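Local coordinates for putative cytoplasmic protein (Salmonella enterica subsp. enterica serovar Typhimurium, PDB 4J32) that probably hydrolyses peptidoglycan as the Tae4 amidase effector of a type VI secretion system and is bound by the immunity protein Tai4, at residues 21-24 with 25-29; 46-50 with 51-55; 90-93 with 94-97; 98-101 with 102-106; 141-145 with 146-150. One frame throughout, in Å; residues are numbered along the deposited sequence. Where two conformers were deposited one is given.

Contact 1: residues 21-24 with 25-29; sequences EAWL and AFRKV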
loop_
_atom_site.group_PDB
_atom_site.type_symbol
_atom_site.label_atom_id
_atom_site.label_comp_id
_atom_site.label_asym_id
_atom_site.label_seq_id
_atom_site.Cartn_x
_atom_site.Cartn_y
_atom_site.Cartn_z
ATOM N N GLU A 21 4.787 34.791 27.253
ATOM C CA GLU A 21 3.829 33.716 27.586
ATOM C C GLU A 21 3.643 32.729 26.427
ATOM O O GLU A 21 3.440 31.537 26.648
ATOM C CB GLU A 21 2.480 34.278 28.002
ATOM C CG GLU A 21 2.489 35.011 29.318
ATOM C CD GLU A 21 1.137 35.604 29.611
ATOM O OE1 GLU A 21 0.921 36.757 29.192
ATOM O OE2 GLU A 21 0.302 34.903 30.244
ATOM N N ALA A 22 3.674 33.234 25.200
ATOM C CA ALA A 22 3.519 32.367 24.021
ATOM C C ALA A 22 4.688 31.407 23.890
ATOM O O ALA A 22 4.495 30.223 23.625
ATOM C CB ALA A 22 3.379 33.221 22.762
ATOM N N TRP A 23 5.898 31.917 24.118
ATOM C CA TRP A 23 7.139 31.134 23.991
ATOM C C TRP A 23 7.202 30.055 25.060
ATOM O O TRP A 23 7.568 28.888 24.777
ATOM C CB TRP A 23 8.352 32.066 24.098
ATOM C CG TRP A 23 9.664 31.463 23.597
ATOM C CD1 TRP A 23 10.668 30.920 24.361
ATOM C CD2 TRP A 23 10.095 31.350 22.227
ATOM N NE1 TRP A 23 11.700 30.495 23.558
ATOM C CE2 TRP A 23 11.379 30.746 22.245
ATOM C CE3 TRP A 23 9.537 31.729 20.991
ATOM C CZ2 TRP A 23 12.109 30.485 21.065
ATOM C CZ3 TRP A 23 10.273 31.471 19.809
ATOM C CH2 TRP A 23 11.550 30.859 19.870
ATOM N N LEU A 24 6.845 30.430 26.293
ATOM C CA LEU A 24 6.754 29.463 27.377
ATOM C C LEU A 24 5.745 28.356 27.049
ATOM O O LEU A 24 6.005 27.163 27.263
ATOM C CB LEU A 24 6.334 30.198 28.672
ATOM C CG LEU A 24 6.110 29.458 29.979
ATOM C CD1 LEU A 24 6.121 30.509 31.106
ATOM C CD2 LEU A 24 4.810 28.637 30.011
ATOM N N ALA A 25 4.567 28.740 26.594
ATOM C CA ALA A 25 3.513 27.742 26.342
ATOM C C ALA A 25 3.942 26.783 25.204
ATOM O O ALA A 25 3.768 25.572 25.292
ATOM C CB ALA A 25 2.200 28.441 25.974
ATOM N N PHE A 26 4.538 27.346 24.161
ATOM C CA PHE A 26 5.009 26.522 23.024
ATOM C C PHE A 26 5.955 25.411 23.486
ATOM O O PHE A 26 5.836 24.260 23.040
ATOM C CB PHE A 26 5.678 27.382 21.951
ATOM C CG PHE A 26 5.892 26.634 20.629
ATOM C CD1 PHE A 26 4.990 26.779 19.579
ATOM C CD2 PHE A 26 6.965 25.741 20.493
ATOM C CE1 PHE A 26 5.174 26.079 18.364
ATOM C CE2 PHE A 26 7.157 25.021 19.281
ATOM C CZ PHE A 26 6.253 25.191 18.241
ATOM N N ARG A 27 6.894 25.748 24.370
ATOM C CA ARG A 27 7.829 24.774 24.896
ATOM C C ARG A 27 7.144 23.556 25.516
ATOM O O ARG A 27 7.635 22.432 25.367
ATOM C CB ARG A 27 8.771 25.439 25.911
ATOM C CG ARG A 27 9.880 24.530 26.420
ATOM C CD ARG A 27 10.755 25.238 27.442
ATOM N NE ARG A 27 11.516 26.330 26.857
ATOM C CZ ARG A 27 11.366 27.613 27.183
ATOM N NH1 ARG A 27 10.486 27.972 28.120
ATOM N NH2 ARG A 27 12.135 28.522 26.612
ATOM N N LYS A 28 6.003 23.763 26.181
ATOM C CA LYS A 28 5.296 22.658 26.854
ATOM C C LYS A 28 4.868 21.578 25.864
ATOM O O LYS A 28 4.681 20.423 26.244
ATOM C CB LYS A 28 4.057 23.143 27.613
ATOM C CG LYS A 28 4.279 24.331 28.587
ATOM C CD LYS A 28 5.500 24.213 29.489
ATOM C CE LYS A 28 5.332 23.199 30.599
ATOM N NZ LYS A 28 6.500 23.291 31.560
ATOM N N VAL A 29 4.693 21.978 24.610
ATOM C CA VAL A 29 4.265 21.042 23.561
ATOM C C VAL A 29 5.284 20.864 22.436
ATOM O O VAL A 29 4.941 20.332 21.377
ATOM C CB VAL A 29 2.848 21.420 22.995
ATOM C CG1 VAL A 29 1.773 21.216 24.066
ATOM C CG2 VAL A 29 2.820 22.875 22.449
HETATM O O HOH W 1 8.108 26.389 28.959
#
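The last turns of helix 19-28 bring the Trp23 side chain next to that of Arg27, one turn further on. The backbone here is regular alpha helix. Ala25 N donates to Glu21 O (3.0 Å), Phe26 N to Ala22 O (2.9 Å) and Arg27 N to Trp23 O (3.2 Å). Arg27 reaches back along the helix. Its CG is anti to the backbone N (chi1 -174°), and the chain bends at chi3 to turn the guanidinium toward Trp23. NH2 stands at the edge of the indole, 3.6 Å from Trp23 CD1. The two flat groups are steeply inclined, with planes 76° apart, and they do not stack. NH1 of Arg27 is held by water 1, which accepts from it at 3.0 Å and donates to Leu24 O at 2.8 Å. This links the guanidinium to a carbonyl near the helix end. NE of Arg27 also donates to a bound citrate, probably from the crystallisation liquor. Lys28 CG, set beside the backbone N, lies 3.6 Å from Leu24 O. The turn tightens beyond this point, and Val29 N returns to Phe26 O at 3.0 Å. Ala22 and Phe26 are buried on the inner side. They pack on Leu142 of strand 138-143 and on helix 57-67, through Val64 and Arg60. Glu21, Leu24, Arg27 and Lys28 are exposed. This is the pattern of an amphipathic surface helix laid against a sheet edge and a second helix.

Contact 2: residues 46-50 with 51-55; sequences KNITG and GYFQN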
loop_
_atom_site.group_PDB
_atom_site.type_symbol
_atom_site.label_atom_id
_atom_site.label_comp_id
_atom_site.label_asym_id
_atom_site.label_seq_id
_atom_site.Cartn_x
_atom_site.Cartn_y
_atom_site.Cartn_z
ATOM N N LYS A 46 -6.873 11.244 21.676
ATOM C CA LYS A 46 -7.516 10.120 21.000
ATOM C C LYS A 46 -7.171 10.046 19.514
ATOM O O LYS A 46 -6.879 8.964 18.990
ATOM C CB LYS A 46 -9.029 10.193 21.204
ATOM C CG LYS A 46 -9.408 9.859 22.648
ATOM C CD LYS A 46 -10.896 9.683 22.825
ATOM C CE LYS A 46 -11.207 9.342 24.274
ATOM N NZ LYS A 46 -12.658 9.520 24.562
ATOM N N ASN A 47 -7.191 11.199 18.841
ATOM C CA ASN A 47 -6.847 11.245 17.425
ATOM C C ASN A 47 -5.384 10.994 17.147
ATOM O O ASN A 47 -5.044 10.377 16.131
ATOM C CB ASN A 47 -7.305 12.546 16.774
ATOM C CG ASN A 47 -8.785 12.522 16.451
ATOM O OD1 ASN A 47 -9.212 11.885 15.481
ATOM N ND2 ASN A 47 -9.582 13.191 17.278
ATOM N N ILE A 48 -4.524 11.460 18.044
ATOM C CA ILE A 48 -3.093 11.156 17.955
ATOM C C ILE A 48 -2.778 9.676 18.217
ATOM O O ILE A 48 -2.017 9.050 17.466
ATOM C CB ILE A 48 -2.276 12.140 18.813
ATOM C CG1 ILE A 48 -2.266 13.517 18.127
ATOM C CG2 ILE A 48 -0.852 11.621 19.077
ATOM C CD1 ILE A 48 -1.752 14.617 19.054
ATOM N N THR A 49 -3.403 9.103 19.239
ATOM C CA THR A 49 -3.257 7.675 19.521
ATOM C C THR A 49 -3.717 6.821 18.345
ATOM O O THR A 49 -3.083 5.803 18.023
ATOM C CB THR A 49 -4.001 7.296 20.822
ATOM O OG1 THR A 49 -3.394 8.006 21.908
ATOM C CG2 THR A 49 -3.971 5.777 21.095
ATOM N N GLY A 50 -4.809 7.240 17.703
ATOM C CA GLY A 50 -5.346 6.540 16.538
ATOM C C GLY A 50 -4.510 6.740 15.274
ATOM O O GLY A 50 -4.719 6.071 14.265
ATOM N N GLY A 51 -3.549 7.658 15.336
ATOM C CA GLY A 51 -2.692 7.975 14.202
ATOM C C GLY A 51 -3.253 8.962 13.196
ATOM O O GLY A 51 -2.601 9.250 12.175
ATOM N N TYR A 52 -4.433 9.525 13.477
ATOM C CA TYR A 52 -5.087 10.422 12.512
ATOM C C TYR A 52 -4.347 11.734 12.367
ATOM O O TYR A 52 -4.370 12.332 11.292
ATOM C CB TYR A 52 -6.522 10.750 12.933
ATOM C CG TYR A 52 -7.409 9.539 13.015
ATOM C CD1 TYR A 52 -8.171 9.147 11.924
ATOM C CD2 TYR A 52 -7.495 8.795 14.199
ATOM C CE1 TYR A 52 -8.992 8.014 11.990
ATOM C CE2 TYR A 52 -8.314 7.662 14.278
ATOM C CZ TYR A 52 -9.058 7.290 13.160
ATOM O OH TYR A 52 -9.883 6.189 13.233
ATOM N N PHE A 53 -3.747 12.220 13.457
ATOM C CA PHE A 53 -2.963 13.461 13.378
ATOM C C PHE A 53 -1.510 13.081 13.546
ATOM O O PHE A 53 -1.175 12.355 14.486
ATOM C CB PHE A 53 -3.315 14.428 14.510
ATOM C CG PHE A 53 -4.771 14.841 14.558
ATOM C CD1 PHE A 53 -5.584 14.778 13.423
ATOM C CD2 PHE A 53 -5.294 15.363 15.751
ATOM C CE1 PHE A 53 -6.924 15.190 13.470
ATOM C CE2 PHE A 53 -6.632 15.777 15.814
ATOM C CZ PHE A 53 -7.446 15.679 14.679
ATOM N N GLN A 54 -0.669 13.578 12.634
ATOM C CA GLN A 54 0.776 13.351 12.689
ATOM C C GLN A 54 1.571 14.659 12.630
ATOM O O GLN A 54 2.749 14.686 13.010
ATOM C CB GLN A 54 1.208 12.429 11.524
ATOM C CG GLN A 54 0.607 11.026 11.590
ATOM C CD GLN A 54 1.218 10.184 12.725
ATOM O OE1 GLN A 54 2.231 9.545 12.545
ATOM N NE2 GLN A 54 0.614 10.237 13.905
ATOM N N ASN A 55 0.944 15.717 12.122
ATOM C CA ASN A 55 1.591 17.043 12.043
ATOM C C ASN A 55 1.165 17.889 13.248
ATOM O O ASN A 55 0.034 18.374 13.303
ATOM C CB ASN A 55 1.259 17.779 10.739
ATOM C CG ASN A 55 2.072 19.079 10.584
ATOM O OD1 ASN A 55 2.815 19.467 11.501
ATOM N ND2 ASN A 55 1.952 19.731 9.430
#
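Asn47 and Phe53 stack where helix 42-49 ends. CB of Asn47 lies over one face of the Phe53 ring, 3.7 Å from its centroid, in a CH-pi contact. The amide is nearly parallel to the ring, with planes 21° apart. Ile48 CG1 also touches Phe53 CB at 3.9 Å, the two side chains crossing at about a right angle. Tyr52 turns its ring edge to the backbone: CD2 is 3.5 Å from Asn47 O.

A Schellman motif positions these groups. Tyr52 N donates to Asn47 O at 2.9 Å, nearly along the C=O axis, and Phe53 N adds a weak bond to the same oxygen. Gly51 N donates to Ile48 O at 3.0 Å, from above the carbonyl plane. Gly51 has positive phi (83°), as the motif requires.

In the outer shell, Asn47 ND2 donates to Asn43 O. OD1 is hydrogen-bonded to NE2 of His55 of the Tai4 chain. The same histidine meets the Tyr52 ring edge-to-face, and Phe53 stacks on Tyr91.

Both ends of the Asn47 amide are thus bonded, one within the helix and one to Tai4. These two bonds should fix its rotation, with the Phe53 face lying along the amide and the amide oxygen engaged by the inhibitor.

Contact 3: residues 90-93 with 94-97; sequences IYRV and NDMI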
loop_
_atom_site.group_PDB
_atom_site.type_symbol
_atom_site.label_atom_id
_atom_site.label_comp_id
_atom_site.label_asym_id
_atom_site.label_seq_id
_atom_site.Cartn_x
_atom_site.Cartn_y
_atom_site.Cartn_z
ATOM N N ILE A 90 -7.092 23.379 16.507
ATOM C CA ILE A 90 -7.100 23.285 15.050
ATOM C C ILE A 90 -6.005 22.321 14.597
ATOM O O ILE A 90 -4.887 22.361 15.114
ATOM C CB ILE A 90 -6.936 24.707 14.435
ATOM C CG1 ILE A 90 -8.240 25.512 14.628
ATOM C CG2 ILE A 90 -6.472 24.645 12.933
ATOM C CD1 ILE A 90 -8.095 27.032 14.240
ATOM N N TYR A 91 -6.322 21.453 13.640
ATOM C CA TYR A 91 -5.398 20.371 13.287
ATOM C C TYR A 91 -4.867 20.419 11.851
ATOM O O TYR A 91 -4.061 19.565 11.449
ATOM C CB TYR A 91 -5.989 18.998 13.647
ATOM C CG TYR A 91 -7.339 18.672 13.010
ATOM C CD1 TYR A 91 -7.407 18.138 11.731
ATOM C CD2 TYR A 91 -8.539 18.892 13.699
ATOM C CE1 TYR A 91 -8.637 17.806 11.137
ATOM C CE2 TYR A 91 -9.772 18.554 13.124
ATOM C CZ TYR A 91 -9.809 17.993 11.851
ATOM O OH TYR A 91 -10.999 17.676 11.239
ATOM N N ARG A 92 -5.326 21.404 11.083
ATOM C CA ARG A 92 -4.809 21.653 9.732
ATOM C C ARG A 92 -3.977 22.935 9.690
ATOM O O ARG A 92 -4.388 23.987 10.204
ATOM C CB ARG A 92 -5.946 21.743 8.708
ATOM C CG ARG A 92 -6.689 20.420 8.540
ATOM C CD ARG A 92 -7.834 20.529 7.503
ATOM N NE ARG A 92 -8.272 19.182 7.137
ATOM C CZ ARG A 92 -9.497 18.678 7.314
ATOM N NH1 ARG A 92 -10.480 19.433 7.815
ATOM N NH2 ARG A 92 -9.750 17.418 6.951
ATOM N N VAL A 93 -2.817 22.835 9.049
ATOM C CA VAL A 93 -1.933 23.978 8.839
ATOM C C VAL A 93 -2.648 25.105 8.104
ATOM O O VAL A 93 -2.609 26.255 8.548
ATOM C CB VAL A 93 -0.652 23.573 8.074
ATOM C CG1 VAL A 93 0.203 24.845 7.765
ATOM C CG2 VAL A 93 0.152 22.581 8.953
ATOM N N ASN A 94 -3.337 24.779 7.013
ATOM C CA ASN A 94 -4.012 25.788 6.210
ATOM C C ASN A 94 -5.056 26.537 7.060
ATOM O O ASN A 94 -5.256 27.748 6.905
ATOM C CB ASN A 94 -4.650 25.156 4.964
ATOM C CG ASN A 94 -3.676 25.047 3.777
ATOM O OD1 ASN A 94 -2.606 25.681 3.765
ATOM N ND2 ASN A 94 -4.068 24.271 2.741
ATOM N N ASP A 95 -5.735 25.789 7.936
ATOM C CA ASP A 95 -6.760 26.365 8.814
ATOM C C ASP A 95 -6.138 27.280 9.855
ATOM O O ASP A 95 -6.657 28.363 10.114
ATOM C CB ASP A 95 -7.595 25.279 9.520
ATOM C CG ASP A 95 -8.680 24.702 8.627
ATOM O OD1 ASP A 95 -8.906 25.226 7.497
ATOM O OD2 ASP A 95 -9.322 23.723 9.058
ATOM N N MET A 96 -5.007 26.877 10.411
ATOM C CA MET A 96 -4.341 27.699 11.421
ATOM C C MET A 96 -3.877 29.000 10.800
ATOM O O MET A 96 -4.045 30.082 11.394
ATOM C CB MET A 96 -3.155 26.973 12.068
ATOM C CG MET A 96 -2.343 27.873 13.037
ATOM S SD MET A 96 -3.302 28.698 14.346
ATOM C CE MET A 96 -3.953 27.330 15.306
ATOM N N ILE A 97 -3.320 28.908 9.594
ATOM C CA ILE A 97 -2.903 30.109 8.859
ATOM C C ILE A 97 -4.089 31.058 8.649
ATOM O O ILE A 97 -3.989 32.270 8.942
ATOM C CB ILE A 97 -2.220 29.742 7.517
ATOM C CG1 ILE A 97 -0.891 29.043 7.814
ATOM C CG2 ILE A 97 -1.951 31.028 6.692
ATOM C CD1 ILE A 97 -0.185 28.442 6.573
HETATM O O HOH W 2 -8.110 22.328 11.148
HETATM O O HOH W 3 -10.993 22.371 7.700
#
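Arg92 and Asp95 lie side by side at the start of helix 93-103, where Arg92 holds the N-cap position. Their planes are almost perpendicular, 88° apart, and the charged atoms do not meet. Arg92 NH1 stays 4.6 Å from Asp95 OD2. Water makes the connection. Water 2 accepts from Arg92 N at 2.9 Å and donates to Asp95 OD2 at 2.8 Å. Water 3 accepts from Arg92 NH1 and donates to the same carboxylate oxygen. OD2 also takes a weak bond from Ala79 N, so several donors converge on it.

The first helical bonds are ordinary. Arg92 O accepts from Met96 N at 3.0 Å. Val93 O accepts from Ile97 N at 2.9 Å in an almost straight bond, with an N-H...O angle of 170°. The early N-H groups of the helix are satisfied by another chain. Glu45 of Tai4 takes Val93 N with OE1 and Asn94 N with OE2. Arg92 is also used by Tai4: NE donates to Leu44 O and NH1 to Gln49 O of that chain. Tyr91 CE1 sits over one face of the guanidinium.

Apolar contacts accompany the polar ones. Ile90 CG2 touches Asp95 CB at 3.6 Å. Val93 CG1, anti to the backbone N, meets Ile97 CD1 at 3.8 Å. The inner side of this helix start packs on Pro58 of helix 57-67, on Val140 of strand 138-143 and on Val127 of strand 124-131. Strand 88-90 leads into it through the short link Tyr91-Arg92.

Contact 4: residues 98-101 with 102-106; sequences DYLT and HTMGK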
loop_
_atom_site.group_PDB
_atom_site.type_symbol
_atom_site.label_atom_id
_atom_site.label_comp_id
_atom_site.label_asym_id
_atom_site.label_seq_id
_atom_site.Cartn_x
_atom_site.Cartn_y
_atom_site.Cartn_z
ATOM N N ASP A 98 -5.207 30.520 8.173
ATOM C CA ASP A 98 -6.385 31.342 7.895
ATOM C C ASP A 98 -6.963 31.928 9.179
ATOM O O ASP A 98 -7.406 33.085 9.200
ATOM C CB ASP A 98 -7.447 30.538 7.156
ATOM C CG ASP A 98 -7.097 30.303 5.701
ATOM O OD1 ASP A 98 -6.394 31.143 5.081
ATOM O OD2 ASP A 98 -7.542 29.270 5.168
ATOM N N TYR A 99 -6.938 31.127 10.253
ATOM C CA TYR A 99 -7.412 31.574 11.572
ATOM C C TYR A 99 -6.654 32.815 12.031
ATOM O O TYR A 99 -7.257 33.824 12.448
ATOM C CB TYR A 99 -7.280 30.450 12.626
ATOM C CG TYR A 99 -7.720 30.894 14.019
ATOM C CD1 TYR A 99 -9.055 30.760 14.434
ATOM C CD2 TYR A 99 -6.804 31.478 14.915
ATOM C CE1 TYR A 99 -9.465 31.184 15.738
ATOM C CE2 TYR A 99 -7.206 31.913 16.197
ATOM C CZ TYR A 99 -8.525 31.750 16.598
ATOM O OH TYR A 99 -8.893 32.188 17.844
ATOM N N LEU A 100 -5.328 32.750 11.945
ATOM C CA LEU A 100 -4.496 33.892 12.350
ATOM C C LEU A 100 -4.742 35.134 11.475
ATOM O O LEU A 100 -4.835 36.231 11.998
ATOM C CB LEU A 100 -3.012 33.500 12.375
ATOM C CG LEU A 100 -2.681 32.403 13.406
ATOM C CD1 LEU A 100 -1.387 31.735 13.017
ATOM C CD2 LEU A 100 -2.628 32.940 14.820
ATOM N N THR A 101 -4.905 34.933 10.170
ATOM C CA THR A 101 -5.185 36.027 9.228
ATOM C C THR A 101 -6.449 36.764 9.665
ATOM O O THR A 101 -6.527 37.991 9.557
ATOM C CB THR A 101 -5.341 35.487 7.783
ATOM O OG1 THR A 101 -4.128 34.818 7.390
ATOM C CG2 THR A 101 -5.631 36.611 6.809
ATOM N N HIS A 102 -7.420 36.021 10.201
ATOM C CA HIS A 102 -8.717 36.608 10.524
ATOM C C HIS A 102 -8.861 37.091 11.962
ATOM O O HIS A 102 -9.838 37.759 12.283
ATOM C CB HIS A 102 -9.853 35.665 10.131
ATOM C CG HIS A 102 -10.071 35.598 8.655
ATOM N ND1 HIS A 102 -9.437 34.680 7.849
ATOM C CD2 HIS A 102 -10.814 36.373 7.831
ATOM C CE1 HIS A 102 -9.801 34.872 6.593
ATOM N NE2 HIS A 102 -10.631 35.897 6.554
ATOM N N THR A 103 -7.888 36.779 12.812
ATOM C CA THR A 103 -7.957 37.147 14.227
ATOM C C THR A 103 -6.820 38.060 14.695
ATOM O O THR A 103 -6.977 38.773 15.695
ATOM C CB THR A 103 -7.997 35.883 15.160
ATOM O OG1 THR A 103 -6.763 35.172 15.043
ATOM C CG2 THR A 103 -9.145 34.948 14.776
ATOM N N MET A 104 -5.678 38.031 14.005
ATOM C CA MET A 104 -4.462 38.718 14.497
ATOM C C MET A 104 -4.293 40.180 14.071
ATOM O O MET A 104 -3.369 40.866 14.535
ATOM C CB MET A 104 -3.208 37.948 14.084
ATOM C CG MET A 104 -2.975 36.648 14.845
ATOM S SD MET A 104 -2.508 36.945 16.537
ATOM C CE MET A 104 -0.869 37.630 16.346
ATOM N N GLY A 105 -5.153 40.655 13.183
ATOM C CA GLY A 105 -5.033 42.018 12.708
ATOM C C GLY A 105 -4.016 42.075 11.586
ATOM O O GLY A 105 -3.641 41.034 11.007
ATOM N N LYS A 106 -3.568 43.289 11.278
ATOM C CA LYS A 106 -2.635 43.497 10.171
ATOM C C LYS A 106 -1.296 42.867 10.524
ATOM O O LYS A 106 -0.778 43.106 11.630
ATOM C CB LYS A 106 -2.426 44.993 9.904
ATOM C CG LYS A 106 -3.706 45.783 9.669
ATOM C CD LYS A 106 -4.298 45.513 8.283
ATOM C CE LYS A 106 -5.826 45.697 8.287
ATOM N NZ LYS A 106 -6.485 44.636 9.148
HETATM O O HOH W 4 -4.408 39.480 8.784
HETATM O O HOH W 5 -7.123 39.955 11.426
#
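Asp98 lies in the last regular turns of helix 93-103, before its weakly bonded end at about 102-103, and its carbonyl oxygen is gripped twice by His102. The backbone N of His102 and its ring ND1 reach Asp98 O from opposite faces of the carbonyl plane. The ND1 bond is 2.9 Å long and lies in the imidazole plane, which holds the ring turned back against the helix.

Next comes Tyr99. Its ring carries Thr103 CG2 over the centre of one face, 3.8 Å from the centroid, in a CH-pi contact. Thr103 OG1 sits between the backbone N and the carbonyl carbon (chi1 65°). From there it donates to Tyr99 O at 3.0 Å, from above the carbonyl plane.

Leu100 O is also shared. Thr103 N comes from above its plane, and Met104 N comes closer to the plane at 2.8 Å. The Leu100 and Met104 side chains lie side by side, pointing the same way, with Leu100 CD2 3.7 Å from Met104 CG. Both pack on Trp171 and Ile125.

Gly105 then leaves the helix with positive phi. Thr101 O takes two waters. Water 5 donates to it at 2.8 Å and accepts from Gly105 N; water 4 donates to both Thr101 O and Gly105 O.

Contact 5: residues 141-145 with 146-150; sequences TLWNG and SICSD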
loop_
_atom_site.group_PDB
_atom_site.type_symbol
_atom_site.label_atom_id
_atom_site.label_comp_id
_atom_site.label_asym_id
_atom_site.label_seq_id
_atom_site.Cartn_x
_atom_site.Cartn_y
_atom_site.Cartn_z
ATOM N N THR A 141 4.735 28.915 13.248
ATOM C CA THR A 141 5.473 28.696 14.503
ATOM C C THR A 141 5.769 30.042 15.196
ATOM O O THR A 141 5.283 31.081 14.751
ATOM C CB THR A 141 6.768 27.849 14.278
ATOM O OG1 THR A 141 7.297 27.402 15.540
ATOM C CG2 THR A 141 7.804 28.610 13.507
ATOM N N LEU A 142 6.533 30.006 16.287
ATOM C CA LEU A 142 6.987 31.240 16.920
ATOM C C LEU A 142 8.423 31.514 16.524
ATOM O O LEU A 142 9.173 30.600 16.163
ATOM C CB LEU A 142 6.882 31.154 18.455
ATOM C CG LEU A 142 5.482 30.846 18.999
ATOM C CD1 LEU A 142 5.577 30.835 20.498
ATOM C CD2 LEU A 142 4.476 31.891 18.550
ATOM N N TRP A 143 8.782 32.789 16.584
ATOM C CA TRP A 143 10.080 33.280 16.159
ATOM C C TRP A 143 10.524 34.304 17.188
ATOM O O TRP A 143 9.766 35.237 17.515
ATOM C CB TRP A 143 9.932 33.901 14.747
ATOM C CG TRP A 143 11.098 34.710 14.273
ATOM C CD1 TRP A 143 11.206 36.080 14.282
ATOM C CD2 TRP A 143 12.322 34.216 13.716
ATOM N NE1 TRP A 143 12.426 36.462 13.749
ATOM C CE2 TRP A 143 13.123 35.338 13.395
ATOM C CE3 TRP A 143 12.810 32.932 13.432
ATOM C CZ2 TRP A 143 14.396 35.213 12.824
ATOM C CZ3 TRP A 143 14.074 32.810 12.865
ATOM C CH2 TRP A 143 14.846 33.946 12.563
ATOM N N ASN A 144 11.738 34.148 17.717
ATOM C CA ASN A 144 12.185 35.063 18.775
ATOM C C ASN A 144 13.173 36.139 18.313
ATOM O O ASN A 144 13.857 36.759 19.145
ATOM C CB ASN A 144 12.761 34.272 19.963
ATOM C CG ASN A 144 14.128 33.684 19.655
ATOM O OD1 ASN A 144 14.607 33.762 18.517
ATOM N ND2 ASN A 144 14.762 33.092 20.665
ATOM N N GLY A 145 13.251 36.362 16.999
ATOM C CA GLY A 145 14.228 37.288 16.420
ATOM C C GLY A 145 15.494 36.620 15.895
ATOM O O GLY A 145 16.261 37.230 15.151
ATOM N N SER A 146 15.701 35.367 16.289
ATOM C CA SER A 146 16.896 34.597 15.945
ATOM C C SER A 146 16.580 33.185 15.448
ATOM O O SER A 146 17.239 32.694 14.535
ATOM C CB SER A 146 17.801 34.452 17.174
ATOM O OG SER A 146 18.163 35.716 17.681
ATOM N N ILE A 147 15.604 32.522 16.072
ATOM C CA ILE A 147 15.329 31.089 15.829
ATOM C C ILE A 147 13.830 30.836 15.985
ATOM O O ILE A 147 13.138 31.626 16.644
ATOM C CB ILE A 147 16.091 30.132 16.823
ATOM C CG1 ILE A 147 15.656 30.389 18.285
ATOM C CG2 ILE A 147 17.610 30.222 16.640
ATOM C CD1 ILE A 147 16.006 29.274 19.293
ATOM N N CYS A 148 13.334 29.747 15.397
ATOM C CA CYS A 148 11.946 29.330 15.602
ATOM C C CYS A 148 11.864 28.513 16.884
ATOM O O CYS A 148 12.851 27.931 17.313
ATOM C CB CYS A 148 11.435 28.457 14.459
ATOM S SG CYS A 148 11.409 29.317 12.860
ATOM N N SER A 149 10.671 28.460 17.455
ATOM C CA SER A 149 10.435 27.728 18.706
ATOM C C SER A 149 10.527 26.211 18.502
ATOM O O SER A 149 10.763 25.474 19.458
ATOM C CB SER A 149 9.072 28.107 19.268
ATOM O OG SER A 149 8.062 28.035 18.268
ATOM N N ASP A 150 10.325 25.745 17.266
ATOM C CA ASP A 150 10.462 24.313 16.969
ATOM C C ASP A 150 11.684 24.000 16.127
ATOM O O ASP A 150 11.754 22.941 15.487
ATOM C CB ASP A 150 9.178 23.747 16.323
ATOM C CG ASP A 150 8.758 24.503 15.065
ATOM O OD1 ASP A 150 9.346 25.550 14.732
ATOM O OD2 ASP A 150 7.819 24.020 14.405
HETATM O O HOH W 6 16.528 36.781 19.489
#
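Trp143 and Cys148 form a single backbone bridge in a hairpin-like return of the chain, where the two arms run nearly antiparallel, their directions 161° apart, and the bridged CA atoms are 4.4 Å from each other. Ser149 N donates to Leu142 O, and Asn144 N to Ile147 O.

An Asx turn makes the bend. Asn144 OD1 accepts from Ser146 N at 3.0 Å and from Ile147 N at 2.9 Å, the two donors arriving from opposite faces of the amide plane. Asn144 CG lies between the backbone N and the carbonyl carbon (chi1 74°), which folds the amide over the turn.

The turn backbone lies over one face of the Trp143 indole, and Gly145 N is 3.3 Å above the plane. Cys148 SG approaches the ring edge, 3.9 Å from Trp143 CE3. It forms no disulfide with Cys152 here. NE1 of the indole is held by Phe119 O.

At the open end, Ser149 OG accepts from Leu142 N at 3.2 Å. Thr141 OG1 donates weakly to Asp150 OD1, while OD2 is hydrogen-bonded to His139 NE2. At the tip, water 6 joins Asn144 O and Ser146 OG, 2.7 Å from each.

In the fold
The five contacts follow one another along the chain. Contact 1 spans most of helix 19-28 and its end, and contact 2 ends helix 42-49. Contacts 3 and 4 share helix 93-103, its start and its end, with centres about 12 Å apart, and Ile90 touches Tyr99. Contact 5 closes strand 138-143, an outer strand of the four-stranded sheet. Contacts 1 and 5 touch, with Trp23 and Phe26 against Ser149. Contacts 2 and 3 touch through Phe53 and Tyr91. Contacts 2 and 5 lie on opposite sides of the chain's centre, about 25 Å between centres. Of these five, contacts 2 and 3 meet Tai4, while contacts 1, 4 and 5 touch no other chain of the assembly. The protein belongs to the papain-like cysteine peptidases.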